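Local coordinates for outer membrane associated protein (Francisella tularensis subsp. tularensis, PDB 6U83) that probably ties the outer membrane to peptidoglycan through the C-terminal OmpA-like domain, which here holds D-alanine; the whole protein may also act as a porin, at residues Glu36-Phe39 / Asn40-Glu43; Gln102-Gly106 / Ser107-Ile111; Asp126-Gln130 / Leu131-Ser135. One frame throughout, in Å; residues are numbered along the deposited sequence.

Interaction 1. Residues Glu36-Phe39 / Asn40-Glu43; sequences EGNF and NLTE
Thr42 reaches back to Phe39 and Glu36 at the close of a tight turn in the loop between strands 33-34 and 46-52. Its CB lies 3.7 Å from Phe39 O, and from there the two branches part. OG1 takes the place between backbone N and carbonyl carbon (chi1 55°), which brings it within 2.9 Å of Phe39 O. The hydroxyl is the donor of this hydrogen bond, tilted 22° from the carbonyl plane. The methyl CG2, beside the backbone N, stays near the same oxygen, while Glu36, extended beyond CG and coming from the opposite direction, sets OE2 3.6 Å from CG2. That second meeting is a van der Waals touch, as a methyl offers the carboxylate no polar hydrogen.

Inside this loop a backbone bond of 3.2 Å from Leu41 N to Asn38 O closes the chain on itself. Asn38 and Leu41 side chains run alongside each other in the same direction, with ND2 3.8 Å from CD2. Next to Phe39, Asn40 CB lies over one face of the ring. Phe39 also packs on Tyr59, Val46 and Cys48, the last of which is bonded to Cys35 in a disulfide, so the turn is laid against the sheet beside a covalent link. Asn40 O and Leu41 O accept hydrogen bonds from Lys63 and Arg158.

The chemistry implies a partly exposed turn in which two local hydrogen bonds, one from a backbone donor and one from a side chain, hold the chain folded back, joined to the sheet by the Phe39 ring and by the hydrogen bond from Lys63.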
# COMPACT_ATOMS: atom_id res chain seq x y z
N GLU A 36 0.92 13.26 -5.14
CA GLU A 36 0.20 14.52 -5.08
C GLU A 36 -0.26 14.79 -3.65
O GLU A 36 -0.24 13.90 -2.79
CB GLU A 36 -1.01 14.48 -6.01
CG GLU A 36 -1.94 13.30 -5.72
CD GLU A 36 -3.29 13.41 -6.41
OE1 GLU A 36 -3.40 14.13 -7.42
OE2 GLU A 36 -4.26 12.76 -5.92
N GLY A 37 -0.68 16.02 -3.39
CA GLY A 37 -1.25 16.32 -2.10
C GLY A 37 -2.46 15.46 -1.79
O GLY A 37 -3.34 15.30 -2.64
N ASN A 38 -2.50 14.88 -0.59
CA ASN A 38 -3.60 14.01 -0.16
C ASN A 38 -3.81 12.85 -1.12
O ASN A 38 -4.92 12.62 -1.63
CB ASN A 38 -4.89 14.81 0.01
CG ASN A 38 -5.16 15.16 1.45
OD1 ASN A 38 -4.61 14.55 2.36
ND2 ASN A 38 -6.03 16.14 1.66
N PHE A 39 -2.74 12.10 -1.38
CA PHE A 39 -2.79 11.04 -2.38
C PHE A 39 -3.67 9.87 -1.95
O PHE A 39 -4.07 9.06 -2.79
CB PHE A 39 -1.38 10.55 -2.69
CG PHE A 39 -0.78 9.75 -1.58
CD1 PHE A 39 -0.97 8.37 -1.52
CD2 PHE A 39 -0.04 10.36 -0.59
CE1 PHE A 39 -0.43 7.62 -0.49
CE2 PHE A 39 0.52 9.62 0.45
CZ PHE A 39 0.32 8.24 0.49
N ASN A 40 -3.94 9.74 -0.65
CA ASN A 40 -4.74 8.63 -0.14
C ASN A 40 -6.23 8.91 -0.22
O ASN A 40 -7.03 7.99 0.02
CB ASN A 40 -4.36 8.33 1.30
CG ASN A 40 -4.33 9.58 2.17
OD1 ASN A 40 -4.66 10.68 1.72
ND2 ASN A 40 -3.92 9.41 3.42
N LEU A 41 -6.63 10.14 -0.52
CA LEU A 41 -8.04 10.45 -0.71
C LEU A 41 -8.51 10.16 -2.14
O LEU A 41 -9.58 10.62 -2.54
CB LEU A 41 -8.30 11.91 -0.33
CG LEU A 41 -8.70 12.14 1.13
CD1 LEU A 41 -7.74 11.47 2.12
CD2 LEU A 41 -8.81 13.63 1.42
N THR A 42 -7.71 9.42 -2.90
CA THR A 42 -8.16 8.83 -4.15
C THR A 42 -8.95 7.56 -3.86
O THR A 42 -8.54 6.74 -3.03
CB THR A 42 -6.96 8.48 -5.03
OG1 THR A 42 -6.08 7.63 -4.29
CG2 THR A 42 -6.22 9.75 -5.45
N GLU A 43 -10.07 7.39 -4.56
CA GLU A 43 -10.81 6.13 -4.47
C GLU A 43 -10.31 5.11 -5.48
O GLU A 43 -11.05 4.17 -5.82
CB GLU A 43 -12.31 6.38 -4.65
CG GLU A 43 -13.16 5.33 -3.92
CD GLU A 43 -14.55 5.83 -3.58
OE1 GLU A 43 -15.53 5.17 -3.98
OE2 GLU A 43 -14.66 6.87 -2.90

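Interaction 2. Residues Gln102-Gly106 / Ser107-Ile111; sequences QGQTG and SEFDI
Gly106 passes directly into Ser107, and from Ser107 to Asp110 the backbone makes a type I beta turn closed by Asp110 N on Ser107 O at 3.3 Å. Phe109, inside that turn, holds the N-cap position of helix 110-130. On the other segment, the amide of Gln102 spans the loop: NE2 makes two weak hydrogen bonds, to Gln104 O at 3.0 Å and to Gly106 O at 2.9 Å, both well short of straight.

Across the segments the main side-chain meeting is that of Gln104 with Phe109. Gln104, extended beyond CG, delivers NE2 to the ring edge, 3.5 Å from Phe109 CE2, with amide and ring planes 80° apart. CB of Phe109 already points toward 102-106, and with CG beside the backbone N (chi1 -69°) the CE2 edge meets Gln104. Glu108 CG lies over one face, near the rim.

Phe109 O accepts a hydrogen bond from Asn113, a residue of the D-alanine pocket. Because NE2 lies near the ring plane, while the rest of the amide slopes away from it, this is loose edge-on touching and not an N-H to pi bond, and the polar links from Gln102 NE2 are themselves weak.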
# COMPACT_ATOMS: atom_id res chain seq x y z
N GLN A 102 -16.01 1.69 8.83
CA GLN A 102 -17.01 1.38 9.85
C GLN A 102 -18.37 1.69 9.25
O GLN A 102 -18.76 2.86 9.15
CB GLN A 102 -16.79 2.16 11.14
CG GLN A 102 -17.86 1.81 12.15
CD GLN A 102 -17.74 2.59 13.44
OE1 GLN A 102 -16.98 3.55 13.53
NE2 GLN A 102 -18.49 2.18 14.46
N GLY A 103 -19.09 0.65 8.84
CA GLY A 103 -20.36 0.87 8.16
C GLY A 103 -21.52 1.17 9.08
O GLY A 103 -22.51 1.77 8.65
N GLN A 104 -21.43 0.77 10.35
CA GLN A 104 -22.56 0.89 11.26
C GLN A 104 -22.10 1.50 12.57
O GLN A 104 -20.96 1.31 13.01
CB GLN A 104 -23.25 -0.48 11.48
CG GLN A 104 -23.84 -1.05 10.18
CD GLN A 104 -24.82 -2.17 10.38
OE1 GLN A 104 -25.29 -2.79 9.41
NE2 GLN A 104 -25.16 -2.45 11.64
N THR A 105 -23.02 2.23 13.19
CA THR A 105 -22.70 3.18 14.25
C THR A 105 -22.22 2.55 15.54
O THR A 105 -21.71 3.28 16.40
CB THR A 105 -23.93 4.05 14.52
OG1 THR A 105 -23.74 4.75 15.75
CG2 THR A 105 -25.19 3.19 14.62
N GLY A 106 -22.33 1.24 15.73
CA GLY A 106 -21.87 0.67 16.99
C GLY A 106 -20.58 -0.13 16.94
O GLY A 106 -19.63 0.25 16.25
N SER A 107 -20.53 -1.24 17.69
CA SER A 107 -19.37 -2.13 17.66
C SER A 107 -19.75 -3.57 17.31
O SER A 107 -18.92 -4.47 17.47
CB SER A 107 -18.63 -2.10 19.00
OG SER A 107 -19.47 -2.60 20.03
N GLU A 108 -20.97 -3.81 16.83
CA GLU A 108 -21.40 -5.15 16.45
C GLU A 108 -20.42 -5.82 15.49
O GLU A 108 -20.23 -7.04 15.54
CB GLU A 108 -22.79 -5.09 15.82
CG GLU A 108 -23.53 -6.44 15.79
CD GLU A 108 -24.88 -6.37 15.07
OE1 GLU A 108 -25.46 -7.45 14.77
OE2 GLU A 108 -25.34 -5.24 14.80
N PHE A 109 -19.76 -5.03 14.65
CA PHE A 109 -18.98 -5.57 13.54
C PHE A 109 -17.50 -5.23 13.66
O PHE A 109 -16.78 -5.22 12.66
CB PHE A 109 -19.54 -5.07 12.20
CG PHE A 109 -20.90 -5.66 11.88
CD1 PHE A 109 -21.03 -6.99 11.48
CD2 PHE A 109 -22.06 -4.90 12.01
CE1 PHE A 109 -22.28 -7.55 11.19
CE2 PHE A 109 -23.30 -5.45 11.74
CZ PHE A 109 -23.42 -6.78 11.33
N ASP A 110 -17.02 -4.97 14.88
CA ASP A 110 -15.60 -4.66 15.02
C ASP A 110 -14.73 -5.89 14.73
O ASP A 110 -13.74 -5.79 14.00
CB ASP A 110 -15.31 -4.09 16.41
CG ASP A 110 -15.82 -4.97 17.53
OD1 ASP A 110 -16.28 -6.10 17.26
OD2 ASP A 110 -15.78 -4.50 18.69
N ILE A 111 -15.09 -7.06 15.27
CA ILE A 111 -14.30 -8.25 14.99
C ILE A 111 -14.46 -8.68 13.54
O ILE A 111 -13.49 -9.06 12.88
CB ILE A 111 -14.68 -9.39 15.95
CG1 ILE A 111 -14.50 -8.92 17.40
CG2 ILE A 111 -13.83 -10.62 15.64
CD1 ILE A 111 -14.68 -9.98 18.42

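Interaction 3. Residues Asp126-Gln130 / Leu131-Ser135; sequences DYMKQ and LGLDS
The ring of Tyr127 carries Leu131 on one face, one helical turn further along the chain. Leu131 CG lies 4.3 Å from the ring centroid and only 17° off the normal, a CH-pi contact displaced slightly toward the rim. CD2 lies over the face, 4.0 Å from Tyr127 CZ, while CD1 hangs past the rim, 3.6 Å from Tyr127 CE2. With CG anti to the backbone N (chi1 -168°), the tyrosine leans along the helix toward its C-terminal end, where the leucine crosses it. Tyr127 also touches Lys76 and Ile79 of helix 73-89.

Beyond the ring, helix 110-130 finishes in a Schellman motif. Gly132 N gives a hydrogen bond of 3.1 Å to Lys129 O, and Leu133 N reaches back to Met128 O in a weak one of 3.3 Å. The positive phi of Gly132, 96°, reverses the chain, a conformation that the absence of a CB makes easy. Leu131 N still makes a hydrogen bond to Tyr127 O, 3.1 Å away. Leu133 O, folded back, receives a CA-H...O contact from Lys129 CA at 3.4 Å, while the aliphatic part of Lys129 runs past Ser135, CD to CB 3.5 Å.

Leu133 CD2 faces Met128 CB, and both residues pack on Ile138; Met128 also meets Phe82 and Val83. The chemistry implies a helix end where backbone donors meet the carbonyls of Tyr127, Met128 and Lys129, weakly in the case of Leu133 N, with Leu131 covering Tyr127 before the glycine and Leu133 joining Met128 after it, where the chain goes on to strand 138-142.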
# COMPACT_ATOMS: atom_id res chain seq x y z
N ASP A 126 -0.49 -12.22 -0.84
CA ASP A 126 -0.54 -13.37 -1.74
C ASP A 126 -0.09 -12.97 -3.14
O ASP A 126 0.74 -13.66 -3.74
CB ASP A 126 -1.95 -13.94 -1.77
CG ASP A 126 -2.26 -14.80 -0.56
OD1 ASP A 126 -1.39 -14.95 0.33
OD2 ASP A 126 -3.39 -15.35 -0.50
N TYR A 127 -0.62 -11.86 -3.65
CA TYR A 127 -0.26 -11.41 -5.00
C TYR A 127 1.22 -11.07 -5.10
O TYR A 127 1.87 -11.39 -6.09
CB TYR A 127 -1.11 -10.21 -5.40
CG TYR A 127 -0.99 -9.88 -6.88
CD1 TYR A 127 -1.36 -10.80 -7.85
CD2 TYR A 127 -0.51 -8.64 -7.30
CE1 TYR A 127 -1.25 -10.50 -9.21
CE2 TYR A 127 -0.40 -8.33 -8.65
CZ TYR A 127 -0.78 -9.27 -9.60
OH TYR A 127 -0.66 -8.97 -10.93
N MET A 128 1.75 -10.39 -4.08
CA MET A 128 3.18 -10.11 -4.04
C MET A 128 3.98 -11.39 -4.22
O MET A 128 4.99 -11.40 -4.93
CB MET A 128 3.54 -9.44 -2.72
CG MET A 128 2.90 -8.10 -2.54
SD MET A 128 3.43 -7.33 -1.01
CE MET A 128 3.24 -5.59 -1.42
N LYS A 129 3.53 -12.48 -3.60
CA LYS A 129 4.24 -13.74 -3.71
C LYS A 129 4.16 -14.29 -5.13
O LYS A 129 5.15 -14.81 -5.66
CB LYS A 129 3.71 -14.74 -2.69
CG LYS A 129 4.13 -14.44 -1.25
CD LYS A 129 3.58 -15.46 -0.27
CE LYS A 129 2.41 -14.92 0.53
NZ LYS A 129 1.92 -15.91 1.55
N GLN A 130 2.98 -14.18 -5.77
CA GLN A 130 2.86 -14.60 -7.16
C GLN A 130 3.87 -13.88 -8.04
O GLN A 130 4.40 -14.45 -9.00
CB GLN A 130 1.44 -14.34 -7.67
CG GLN A 130 0.36 -15.19 -7.03
CD GLN A 130 -1.04 -14.80 -7.49
OE1 GLN A 130 -1.29 -14.65 -8.69
NE2 GLN A 130 -1.95 -14.61 -6.54
N LEU A 131 4.17 -12.63 -7.71
CA LEU A 131 5.07 -11.79 -8.49
C LEU A 131 6.55 -12.12 -8.30
O LEU A 131 7.39 -11.42 -8.88
CB LEU A 131 4.81 -10.33 -8.15
CG LEU A 131 3.38 -9.93 -8.48
CD1 LEU A 131 3.11 -8.49 -8.08
CD2 LEU A 131 3.11 -10.13 -9.95
N GLY A 132 6.90 -13.13 -7.51
CA GLY A 132 8.29 -13.50 -7.31
C GLY A 132 8.95 -12.93 -6.08
O GLY A 132 10.19 -13.00 -5.97
N LEU A 133 8.18 -12.35 -5.16
CA LEU A 133 8.68 -11.88 -3.88
C LEU A 133 8.50 -12.98 -2.84
O LEU A 133 7.48 -13.67 -2.82
CB LEU A 133 7.96 -10.61 -3.45
CG LEU A 133 8.55 -9.85 -2.26
CD1 LEU A 133 9.91 -9.26 -2.63
CD2 LEU A 133 7.59 -8.76 -1.83
N ASP A 134 9.47 -13.12 -1.95
CA ASP A 134 9.50 -14.26 -1.05
C ASP A 134 8.70 -13.99 0.22
O ASP A 134 8.75 -12.89 0.78
CB ASP A 134 10.95 -14.61 -0.74
CG ASP A 134 11.80 -14.65 -2.01
OD1 ASP A 134 11.52 -15.49 -2.89
OD2 ASP A 134 12.71 -13.80 -2.14
N SER A 135 7.95 -15.01 0.67
CA SER A 135 6.96 -14.84 1.73
C SER A 135 7.59 -14.39 3.04
O SER A 135 6.89 -13.79 3.87
CB SER A 135 6.21 -16.15 1.96
OG SER A 135 7.03 -17.10 2.61

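In the fold
The contacts follow one another along the chain in the order 36-43, 102-111, 126-135, and none touches another. Interaction 1 sits in a loop between strands 33-34 and 46-52 of the mixed sheet. Interactions 2 and 3 mark the start and end of helix 110-130, their centres 32 Å apart, and both belong to the OmpA-like fold. Interaction 1 is about 25 Å, centre to centre, from interaction 2 and 26 Å from interaction 3, which lies on the opposite side of the chain's centre. One helix thus connects the D-alanine end of this OmpA-like domain, where Asn113 and Arg120 line the pocket, to the turn entering strand 138-142.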